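Long-range contacts in putative 2OG-Fe(II) oxygenase family protein (Caulobacter crescentus CB15, PDB 3OOX), which probably uses iron(II), 2-oxoglutarate and oxygen to form ethene, with a linked reaction that converts L-arginine to guanidine and a glutamate semialdehyde: residues E97-G102 and L171-Y176; H191-T196 and T246-V251. All coordinates share one frame; numbering follows the deposited sequence.

Contact 1. Residues E97-G102 and L171-Y176; sequences EFWHMG and LRLLHY
With chi1 at 56°, Glu97 tucks CG between its own backbone N and carbonyl carbon, and the extended chain beyond runs alongside His175, so that the carboxylate comes to the edge of the imidazole. His175 ND1 donates to Glu97 OE2 over 2.6 Å, in the ring plane and onto the anti lone pair. Lys66 and Tyr79 hold OE1, so both carboxylate oxygens are gripped. On the opposite face of the sheet, a bend at chi3 (-72°) turns Arg172 toward its neighbours on the other strand. Its NE donates to His100 NE2 at 2.9 Å, close to the planes of both groups, while His100 ND1 bonds to Gly75 O; the two bonds fix the ring's rotation. The edge of Phe98 approaches the guanidinium face, CE2 lying 3.6 Å above its plane. Leu174 CD1 sits over a face of the same phenyl ring, a CH-pi contact of 3.8 Å to the centroid. Back on the face of Glu97 and His175, Trp99 CB and Leu173 CD1 touch at 3.9 Å, covered by helices 45-59 and 127-152. Between these two layers of side chains runs a regular antiparallel ladder from Glu97-His175 to Met101-Leu171, by which strand 97-101 widens the larger sheet of the double-stranded beta-helix (jelly-roll) fold of 2-oxoglutarate oxygenases.

Contact 2. Residues H191-T196 and T246-V251; sequences HGDINT and TVHRVV. With EDO (1,2-ethanediol), chain C.
The imidazole of His248 carries the carbonyl O of His191 over one face, 3.3 Å above the plane and offset toward the rim, while Asp193, Thr246 O and ethanediol C1 lie around its edge. The His191 ring has ethanediol O1 and Asp193 OD1 at its own edge. The two imidazoles are oblique, neither stacked nor edge-to-face, with planes 61° apart and centroids separated by 4.2 Å. In each ring ND1 donates a hydrogen bond to a nearby backbone carbonyl, which limits its rotation: His248 to Thr246 O, nearly in its ring plane, and His191 to Gly192 O, reached from above that carbonyl's plane. The NE2 atoms of His191 and His248 come within 3.3 Å, at an angle unsuited to a hydrogen bond. The Asp193 carboxylate stands almost at right angles to the His248 ring and is linked to it through a water, which donates to OD2 and lies 2.9 Å from His248 NE2; Thr198 and Asn230 also hold OD2. An antiparallel hydrogen-bonded pair, His191 with His248, joins the backbones, His248 N reaching His191 O at 2.9 Å. With an alanine at position His248, the water on Asp193 would probably lose its second partner, and a gap would open beside the His191 ring. The HxD...H spacing and the convergence of two NE2 atoms with a carboxylate are consistent with this family's facial triad of two histidines and one carboxylate, so the chemistry implied is probably iron(II) binding, although water and ethanediol, not iron, meet the histidines here.

Overall arrangement
Contact 1 closes along the chain before contact 2 opens. Contact 1 lies within the large sheet, whereas contact 2 has only its His191-His248 pair at the edge of the four-stranded sheet, the rest of 191-196 being the loop that crosses to strand 197-201. Their centres are 16 Å apart and they do not touch, the nearest atoms being about 6 Å apart. Strand 262-269, next to 170-176, mediates between them, since Phe268 is touched by both Arg172 and Asp193. Arg172 points toward the probable iron site, its NH1 lying 6.1 Å from O1 of the ethanediol bound at His191. The pair illustrates a jelly-roll principle: one sheet supplies a wall while a strand end and the loop after it supply probable metal ligands.

Contact 1. Residues E97-G102 and L171-Y176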
# COMPACT_ATOMS: atom_id res chain seq x y z
N GLU A 97 3.39 -15.39 -4.69
CA GLU A 97 2.57 -15.90 -3.61
C GLU A 97 2.42 -14.81 -2.56
O GLU A 97 3.28 -13.94 -2.43
CB GLU A 97 3.16 -17.19 -3.02
CG GLU A 97 4.60 -17.07 -2.52
CD GLU A 97 5.18 -18.36 -2.02
OE1 GLU A 97 4.40 -19.28 -1.67
OE2 GLU A 97 6.43 -18.44 -1.96
N PHE A 98 1.31 -14.83 -1.83
CA PHE A 98 0.91 -13.75 -0.94
C PHE A 98 0.57 -14.26 0.46
O PHE A 98 0.04 -15.35 0.60
CB PHE A 98 -0.41 -13.09 -1.41
CG PHE A 98 -0.36 -12.45 -2.80
CD1 PHE A 98 -0.46 -13.22 -3.95
CD2 PHE A 98 -0.35 -11.08 -2.94
CE1 PHE A 98 -0.48 -12.63 -5.19
CE2 PHE A 98 -0.37 -10.47 -4.19
CZ PHE A 98 -0.41 -11.24 -5.30
N TRP A 99 0.75 -13.37 1.44
CA TRP A 99 0.12 -13.48 2.75
C TRP A 99 -0.55 -12.14 3.03
O TRP A 99 0.07 -11.10 2.86
CB TRP A 99 1.15 -13.75 3.86
CG TRP A 99 0.48 -13.93 5.19
CD1 TRP A 99 0.13 -12.94 6.07
CD2 TRP A 99 0.03 -15.16 5.76
NE1 TRP A 99 -0.50 -13.49 7.17
CE2 TRP A 99 -0.58 -14.85 6.99
CE3 TRP A 99 0.11 -16.51 5.36
CZ2 TRP A 99 -1.12 -15.85 7.83
CZ3 TRP A 99 -0.44 -17.50 6.20
CH2 TRP A 99 -1.03 -17.15 7.42
N HIS A 100 -1.80 -12.16 3.46
CA HIS A 100 -2.47 -10.94 3.86
C HIS A 100 -2.87 -10.95 5.32
O HIS A 100 -3.50 -11.90 5.80
CB HIS A 100 -3.72 -10.74 3.01
CG HIS A 100 -3.41 -10.35 1.61
ND1 HIS A 100 -3.93 -11.02 0.52
CD2 HIS A 100 -2.61 -9.37 1.12
CE1 HIS A 100 -3.47 -10.45 -0.59
NE2 HIS A 100 -2.67 -9.45 -0.25
N MSE A 101 -2.50 -9.86 5.99
CA MSE A 101 -2.90 -9.61 7.36
C MSE A 101 -3.79 -8.39 7.37
O MSE A 101 -3.38 -7.33 6.90
CB MSE A 101 -1.68 -9.36 8.25
CG MSE A 101 -2.06 -9.06 9.72
SE MSE A 101 -0.57 -8.36 10.72
CE MSE A 101 -1.66 -7.54 12.16
N GLY A 102 -4.99 -8.55 7.94
CA GLY A 102 -5.89 -7.43 8.18
C GLY A 102 -5.77 -6.94 9.61
O GLY A 102 -4.92 -7.37 10.37
N LEU A 171 -1.73 -5.44 5.51
CA LEU A 171 -0.30 -5.66 5.27
C LEU A 171 -0.19 -6.87 4.39
O LEU A 171 -0.69 -7.96 4.74
CB LEU A 171 0.46 -5.92 6.56
CG LEU A 171 1.95 -6.19 6.43
CD1 LEU A 171 2.68 -5.00 5.76
CD2 LEU A 171 2.58 -6.48 7.82
N ARG A 172 0.40 -6.70 3.19
CA ARG A 172 0.59 -7.78 2.25
C ARG A 172 2.07 -8.15 2.30
O ARG A 172 2.95 -7.30 2.22
CB ARG A 172 0.27 -7.30 0.84
CG ARG A 172 0.65 -8.30 -0.29
CD ARG A 172 0.30 -7.71 -1.65
NE ARG A 172 -1.13 -7.69 -1.88
CZ ARG A 172 -1.71 -7.06 -2.90
NH1 ARG A 172 -0.98 -6.39 -3.79
NH2 ARG A 172 -3.02 -7.10 -3.01
N LEU A 173 2.32 -9.45 2.39
CA LEU A 173 3.65 -10.03 2.22
C LEU A 173 3.63 -10.74 0.86
O LEU A 173 2.76 -11.57 0.59
CB LEU A 173 3.96 -11.01 3.34
CG LEU A 173 3.60 -10.56 4.76
CD1 LEU A 173 3.87 -11.73 5.76
CD2 LEU A 173 4.35 -9.29 5.18
N LEU A 174 4.57 -10.39 -0.02
CA LEU A 174 4.58 -10.85 -1.41
C LEU A 174 5.96 -11.43 -1.73
O LEU A 174 6.97 -10.82 -1.41
CB LEU A 174 4.29 -9.67 -2.35
CG LEU A 174 4.27 -9.81 -3.86
CD1 LEU A 174 3.29 -10.88 -4.30
CD2 LEU A 174 3.95 -8.43 -4.49
N HIS A 175 5.98 -12.60 -2.36
CA HIS A 175 7.21 -13.25 -2.77
C HIS A 175 7.13 -13.66 -4.22
O HIS A 175 6.19 -14.39 -4.62
CB HIS A 175 7.43 -14.50 -1.91
CG HIS A 175 8.54 -15.40 -2.37
ND1 HIS A 175 8.38 -16.76 -2.45
CD2 HIS A 175 9.83 -15.15 -2.74
CE1 HIS A 175 9.51 -17.32 -2.86
NE2 HIS A 175 10.40 -16.36 -3.06
N TYR A 176 8.13 -13.22 -5.00
CA TYR A 176 8.38 -13.71 -6.35
C TYR A 176 9.60 -14.63 -6.32
O TYR A 176 10.72 -14.14 -6.12
CB TYR A 176 8.71 -12.56 -7.30
CG TYR A 176 7.53 -11.72 -7.72
CD1 TYR A 176 7.13 -10.63 -6.97
CD2 TYR A 176 6.84 -12.02 -8.91
CE1 TYR A 176 6.04 -9.84 -7.38
CE2 TYR A 176 5.76 -11.25 -9.32
CZ TYR A 176 5.38 -10.16 -8.56
OH TYR A 176 4.29 -9.41 -8.98

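Contact 2. Residues H191-T196 and T246-V251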
# COMPACT_ATOMS: atom_id res chain seq x y z
N HIS A 191 -1.61 -0.82 -12.59
CA HIS A 191 -2.81 -0.72 -11.77
C HIS A 191 -2.76 0.54 -10.91
O HIS A 191 -1.70 1.15 -10.73
CB HIS A 191 -2.94 -1.94 -10.83
CG HIS A 191 -1.96 -1.92 -9.71
ND1 HIS A 191 -2.30 -1.44 -8.46
CD2 HIS A 191 -0.64 -2.21 -9.66
CE1 HIS A 191 -1.22 -1.47 -7.68
NE2 HIS A 191 -0.20 -1.94 -8.39
N GLY A 192 -3.91 0.90 -10.34
CA GLY A 192 -3.99 1.90 -9.29
C GLY A 192 -4.48 1.21 -8.01
O GLY A 192 -4.97 0.07 -8.05
N ASP A 193 -4.34 1.89 -6.89
CA ASP A 193 -4.78 1.37 -5.61
C ASP A 193 -6.11 2.00 -5.23
O ASP A 193 -6.33 3.18 -5.52
CB ASP A 193 -3.74 1.74 -4.54
CG ASP A 193 -2.49 0.88 -4.58
OD1 ASP A 193 -2.48 -0.14 -5.33
OD2 ASP A 193 -1.51 1.22 -3.87
N ILE A 194 -6.95 1.22 -4.56
CA ILE A 194 -8.32 1.63 -4.24
C ILE A 194 -8.49 2.26 -2.88
O ILE A 194 -9.56 2.84 -2.60
CB ILE A 194 -9.34 0.51 -4.48
CG1 ILE A 194 -9.17 -0.63 -3.51
CG2 ILE A 194 -9.24 -0.01 -5.92
CD1 ILE A 194 -10.18 -1.78 -3.78
N ASN A 195 -7.43 2.25 -2.07
CA ASN A 195 -7.48 2.57 -0.65
C ASN A 195 -7.14 4.04 -0.39
O ASN A 195 -7.35 4.89 -1.26
CB ASN A 195 -6.61 1.57 0.13
CG ASN A 195 -5.19 1.45 -0.43
OD1 ASN A 195 -5.00 0.90 -1.54
ND2 ASN A 195 -4.18 1.93 0.33
N THR A 196 -6.66 4.37 0.79
CA THR A 196 -6.39 5.76 1.15
C THR A 196 -4.97 6.19 0.76
O THR A 196 -4.79 7.03 -0.12
CB THR A 196 -6.68 5.97 2.64
OG1 THR A 196 -8.06 5.62 2.89
CG2 THR A 196 -6.36 7.44 3.11
N THR A 246 -2.72 7.40 -8.95
CA THR A 246 -2.09 7.20 -10.24
C THR A 246 -1.74 5.73 -10.51
O THR A 246 -1.65 4.88 -9.60
CB THR A 246 -0.87 8.13 -10.37
OG1 THR A 246 0.04 7.87 -9.30
CG2 THR A 246 -1.35 9.57 -10.26
N VAL A 247 -1.55 5.45 -11.80
CA VAL A 247 -1.28 4.12 -12.30
C VAL A 247 0.21 3.85 -12.19
O VAL A 247 1.05 4.72 -12.51
CB VAL A 247 -1.76 4.01 -13.76
CG1 VAL A 247 -1.27 2.71 -14.40
CG2 VAL A 247 -3.28 4.12 -13.81
N HIS A 248 0.54 2.67 -11.68
CA HIS A 248 1.92 2.27 -11.53
C HIS A 248 2.13 0.80 -11.88
O HIS A 248 1.19 0.03 -11.98
CB HIS A 248 2.40 2.59 -10.11
CG HIS A 248 1.52 2.09 -9.01
ND1 HIS A 248 0.36 2.73 -8.63
CD2 HIS A 248 1.68 1.06 -8.15
CE1 HIS A 248 -0.18 2.08 -7.61
NE2 HIS A 248 0.62 1.09 -7.28
N ARG A 249 3.39 0.42 -12.06
CA ARG A 249 3.74 -0.93 -12.43
C ARG A 249 5.11 -1.23 -11.88
O ARG A 249 5.81 -0.33 -11.46
CB ARG A 249 3.77 -1.09 -13.95
CG ARG A 249 4.91 -0.35 -14.65
CD ARG A 249 4.83 -0.53 -16.14
NE ARG A 249 5.98 0.09 -16.81
CZ ARG A 249 6.26 -0.03 -18.10
NH1 ARG A 249 5.44 -0.72 -18.90
NH2 ARG A 249 7.34 0.56 -18.60
N VAL A 250 5.48 -2.50 -11.93
CA VAL A 250 6.82 -2.93 -11.63
C VAL A 250 7.36 -3.70 -12.81
O VAL A 250 6.76 -4.70 -13.25
CB VAL A 250 6.85 -3.82 -10.39
CG1 VAL A 250 8.28 -4.24 -10.11
CG2 VAL A 250 6.24 -3.08 -9.18
N VAL A 251 8.48 -3.22 -13.35
CA VAL A 251 9.10 -3.89 -14.50
C VAL A 251 9.99 -5.04 -14.02
O VAL A 251 10.40 -5.07 -12.86
CB VAL A 251 9.85 -2.89 -15.40
CG1 VAL A 251 8.90 -1.82 -15.86
CG2 VAL A 251 11.04 -2.27 -14.66
C1 EDO C . 3.50 -1.56 -6.75
O1 EDO C . 2.65 -2.67 -7.06
C2 EDO C . 4.58 -1.92 -5.73
O2 EDO C . 4.00 -2.30 -4.47
O HOH W 1 -2.85 4.38 -7.08
O HOH W 2 0.74 -0.14 -4.63